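Local coordinates for putative fumarylpyruvate hydrolase (Burkholderia cenocepacia, PDB 4MAQ), which is a putative hydrolase of the fumarylacetoacetate hydrolase family, built around mixed beta sheets, at residues B[72-85]-B[228-240]. Numbering follows the deposited sequence. Where two conformers were deposited one is given.
Sequences ASGTVAYPPLTNDL and GIATFEFVVGAKP
A parallel edge pairing in a mixed beta sheet of the FAA hydrolase fold joins Thr75 and Val76 to Val235 and Val236. Three backbone hydrogen bonds define it: Val235 N to Gly74 O (2.9 Å, N-H...O 167°), Val76 N to Val235 O, and Gly237 N to Val76 O. Where the pairing frays, waters take over: one links Ala72 O to Glu233 N, a second Gly74 N to Glu233 O, and a third Tyr78 N to Ala238 O. On the buried face, CG2 of Val76 sits over one face of the Phe234 ring, 3.7 Å from its centroid and 22° off the normal, a CH-pi contact; chi1 of 169° turns CG1 anti to the backbone N and leaves CG2 beside that N, over the ring. Past the strands, Tyr78 lies alongside Lys239, pointing the same way, with Tyr78 CE1 4.0 Å from Lys239 CG. The ring takes Val236 CG1 at its edge, 3.7 Å from Tyr78 CD2. Fully extended, Lys239 donates a hydrogen bond from NZ to Asn83 OD1 (2.6 Å), NZ lying in the carbonyl plane on a lone pair of OD1, and a water joins NZ to Tyr78 OH. Gly237 O, 3.4 Å from Tyr78 CB, is buried without a polar partner. Strand 75-76 is outermost within this chain; strand 221-226 flanks 230-236 on its other side, while Pro147 of strand 146-153 packs against Ala72 and Val76.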
# COMPACT_ATOMS: atom_id res chain seq x y z
N ALA B 72 -1.56 13.98 13.22
CA ALA B 72 -2.70 13.84 14.14
C ALA B 72 -2.89 15.18 14.87
O ALA B 72 -2.81 15.27 16.09
CB ALA B 72 -2.43 12.72 15.13
N SER B 73 -3.15 16.22 14.08
CA SER B 73 -3.30 17.59 14.57
C SER B 73 -3.98 18.39 13.49
O SER B 73 -4.13 17.91 12.36
CB SER B 73 -1.93 18.20 14.92
OG SER B 73 -1.05 18.12 13.82
N GLY B 74 -4.45 19.58 13.81
CA GLY B 74 -5.14 20.37 12.82
C GLY B 74 -6.46 19.73 12.44
O GLY B 74 -7.23 19.33 13.31
N THR B 75 -6.69 19.63 11.14
CA THR B 75 -7.89 19.01 10.58
C THR B 75 -7.47 17.71 9.91
O THR B 75 -6.42 17.65 9.21
CB THR B 75 -8.58 19.95 9.55
OG1 THR B 75 -8.98 21.15 10.21
CG2 THR B 75 -9.82 19.30 8.91
N VAL B 76 -8.29 16.68 10.08
CA VAL B 76 -8.08 15.42 9.37
C VAL B 76 -9.32 15.28 8.49
O VAL B 76 -10.44 15.24 8.99
CB VAL B 76 -7.91 14.22 10.33
CG1 VAL B 76 -7.97 12.90 9.56
CG2 VAL B 76 -6.59 14.33 11.11
N ALA B 77 -9.13 15.19 7.18
CA ALA B 77 -10.28 15.22 6.27
C ALA B 77 -11.22 14.03 6.47
O ALA B 77 -10.79 12.90 6.71
CB ALA B 77 -9.80 15.26 4.83
N TYR B 78 -12.52 14.27 6.32
CA TYR B 78 -13.50 13.20 6.29
C TYR B 78 -13.54 12.69 4.83
O TYR B 78 -13.75 13.49 3.91
CB TYR B 78 -14.87 13.75 6.73
CG TYR B 78 -15.92 12.70 7.01
CD1 TYR B 78 -16.67 12.14 5.98
CD2 TYR B 78 -16.17 12.27 8.32
CE1 TYR B 78 -17.63 11.17 6.24
CE2 TYR B 78 -17.13 11.31 8.59
CZ TYR B 78 -17.86 10.77 7.54
OH TYR B 78 -18.83 9.79 7.76
N PRO B 79 -13.29 11.38 4.61
CA PRO B 79 -13.10 10.88 3.24
C PRO B 79 -14.44 10.77 2.49
O PRO B 79 -15.50 10.75 3.12
CB PRO B 79 -12.51 9.47 3.48
CG PRO B 79 -13.15 9.04 4.77
CD PRO B 79 -13.20 10.30 5.61
N PRO B 80 -14.37 10.69 1.15
CA PRO B 80 -15.56 10.42 0.34
C PRO B 80 -15.99 8.96 0.52
O PRO B 80 -15.28 8.14 1.17
CB PRO B 80 -15.06 10.68 -1.09
CG PRO B 80 -13.60 10.31 -1.05
CD PRO B 80 -13.14 10.69 0.33
N LEU B 81 -17.15 8.61 -0.04
CA LEU B 81 -17.63 7.21 -0.12
C LEU B 81 -17.86 6.55 1.24
O LEU B 81 -17.80 5.32 1.36
CB LEU B 81 -16.65 6.29 -0.86
CG LEU B 81 -16.35 6.46 -2.33
CD1 LEU B 81 -15.66 5.21 -2.83
CD2 LEU B 81 -17.62 6.73 -3.13
N THR B 82 -18.15 7.35 2.25
CA THR B 82 -18.51 6.77 3.52
C THR B 82 -19.55 7.58 4.29
O THR B 82 -19.61 8.81 4.17
CB THR B 82 -17.28 6.51 4.43
OG1 THR B 82 -17.67 5.66 5.51
CG2 THR B 82 -16.75 7.79 5.04
N ASN B 83 -20.39 6.88 5.03
CA ASN B 83 -21.25 7.51 6.03
C ASN B 83 -20.92 6.90 7.40
O ASN B 83 -21.67 7.08 8.35
CB ASN B 83 -22.73 7.26 5.71
CG ASN B 83 -23.11 7.55 4.26
OD1 ASN B 83 -23.00 8.68 3.79
ND2 ASN B 83 -23.58 6.51 3.54
N ASP B 84 -19.76 6.25 7.52
CA ASP B 84 -19.45 5.50 8.75
C ASP B 84 -17.93 5.37 8.97
O ASP B 84 -17.34 4.30 8.77
CB ASP B 84 -20.16 4.13 8.73
CG ASP B 84 -20.19 3.45 10.09
OD1 ASP B 84 -20.09 4.13 11.13
OD2 ASP B 84 -20.33 2.21 10.11
N LEU B 85 -17.31 6.47 9.38
CA LEU B 85 -15.86 6.55 9.64
C LEU B 85 -15.60 6.11 11.06
O LEU B 85 -16.15 6.70 11.99
CB LEU B 85 -15.39 7.98 9.45
CG LEU B 85 -13.89 8.23 9.55
CD1 LEU B 85 -13.12 7.62 8.40
CD2 LEU B 85 -13.70 9.73 9.57
N GLY B 228 3.32 8.60 28.26
CA GLY B 228 4.77 8.69 28.06
C GLY B 228 5.22 8.79 26.62
O GLY B 228 6.40 9.06 26.35
N ILE B 229 4.30 8.59 25.66
CA ILE B 229 4.69 8.59 24.26
C ILE B 229 4.23 9.88 23.57
O ILE B 229 5.07 10.66 23.10
CB ILE B 229 4.17 7.33 23.50
CG1 ILE B 229 4.67 6.04 24.17
CG2 ILE B 229 4.53 7.38 22.01
CD1 ILE B 229 6.18 5.91 24.29
N ALA B 230 2.92 10.11 23.53
CA ALA B 230 2.37 11.34 22.94
C ALA B 230 0.91 11.46 23.29
O ALA B 230 0.25 10.46 23.61
CB ALA B 230 2.53 11.31 21.42
N THR B 231 0.39 12.68 23.22
CA THR B 231 -1.05 12.89 23.14
C THR B 231 -1.32 13.67 21.87
O THR B 231 -0.39 14.21 21.26
CB THR B 231 -1.60 13.66 24.37
OG1 THR B 231 -0.98 14.95 24.44
CG2 THR B 231 -1.34 12.87 25.65
N PHE B 232 -2.57 13.73 21.48
CA PHE B 232 -2.95 14.46 20.28
C PHE B 232 -4.33 15.07 20.43
O PHE B 232 -5.15 14.65 21.30
CB PHE B 232 -2.91 13.59 19.01
CG PHE B 232 -3.94 12.51 19.00
CD1 PHE B 232 -5.23 12.75 18.57
CD2 PHE B 232 -3.61 11.21 19.41
CE1 PHE B 232 -6.20 11.74 18.57
CE2 PHE B 232 -4.56 10.19 19.41
CZ PHE B 232 -5.87 10.46 19.00
N GLU B 233 -4.59 16.03 19.55
CA GLU B 233 -5.90 16.67 19.43
C GLU B 233 -6.07 17.11 17.98
O GLU B 233 -5.21 17.80 17.45
CB GLU B 233 -5.99 17.87 20.38
CG GLU B 233 -7.30 18.69 20.28
CD GLU B 233 -7.55 19.57 21.49
OE1 GLU B 233 -6.97 19.32 22.59
OE2 GLU B 233 -8.34 20.53 21.37
N PHE B 234 -7.14 16.68 17.32
CA PHE B 234 -7.44 17.14 15.95
C PHE B 234 -8.94 17.19 15.74
O PHE B 234 -9.71 16.66 16.55
CB PHE B 234 -6.73 16.27 14.87
CG PHE B 234 -7.20 14.83 14.77
CD1 PHE B 234 -8.36 14.49 14.09
CD2 PHE B 234 -6.41 13.79 15.28
CE1 PHE B 234 -8.75 13.15 13.95
CE2 PHE B 234 -6.79 12.45 15.13
CZ PHE B 234 -7.97 12.13 14.48
N VAL B 235 -9.35 17.88 14.68
CA VAL B 235 -10.75 18.02 14.35
C VAL B 235 -11.02 17.30 13.02
O VAL B 235 -10.26 17.46 12.06
CB VAL B 235 -11.15 19.52 14.27
CG1 VAL B 235 -12.58 19.70 13.80
CG2 VAL B 235 -10.97 20.19 15.63
N VAL B 236 -12.08 16.50 12.98
CA VAL B 236 -12.49 15.84 11.74
C VAL B 236 -13.11 16.87 10.80
O VAL B 236 -13.95 17.69 11.23
CB VAL B 236 -13.50 14.72 12.05
CG1 VAL B 236 -13.96 14.04 10.77
CG2 VAL B 236 -12.85 13.70 12.97
N GLY B 237 -12.69 16.84 9.53
CA GLY B 237 -13.22 17.78 8.56
C GLY B 237 -14.67 17.52 8.16
O GLY B 237 -15.32 16.56 8.61
N ALA B 238 -15.16 18.40 7.30
CA ALA B 238 -16.53 18.34 6.80
C ALA B 238 -16.67 17.19 5.80
O ALA B 238 -15.75 16.88 5.05
CB ALA B 238 -16.92 19.67 6.15
N LYS B 239 -17.86 16.61 5.74
CA LYS B 239 -18.17 15.58 4.76
C LYS B 239 -18.18 16.18 3.35
O LYS B 239 -18.82 17.21 3.12
CB LYS B 239 -19.50 14.92 5.10
CG LYS B 239 -19.88 13.73 4.24
CD LYS B 239 -21.17 13.10 4.77
CE LYS B 239 -21.50 11.77 4.09
NZ LYS B 239 -22.54 11.01 4.85
N PRO B 240 -17.47 15.55 2.40
CA PRO B 240 -17.42 16.10 1.04
C PRO B 240 -18.70 15.83 0.28
O PRO B 240 -18.95 16.46 -0.75
CB PRO B 240 -16.23 15.36 0.41
CG PRO B 240 -16.17 14.05 1.15
CD PRO B 240 -16.64 14.32 2.55
OXT PRO B 240 -19.51 14.97 0.68
O HOH W 1 -2.12 16.89 18.19
O HOH W 2 -4.65 20.51 16.61
O HOH W 3 -13.04 16.90 5.11
O HOH W 4 -21.51 10.84 7.45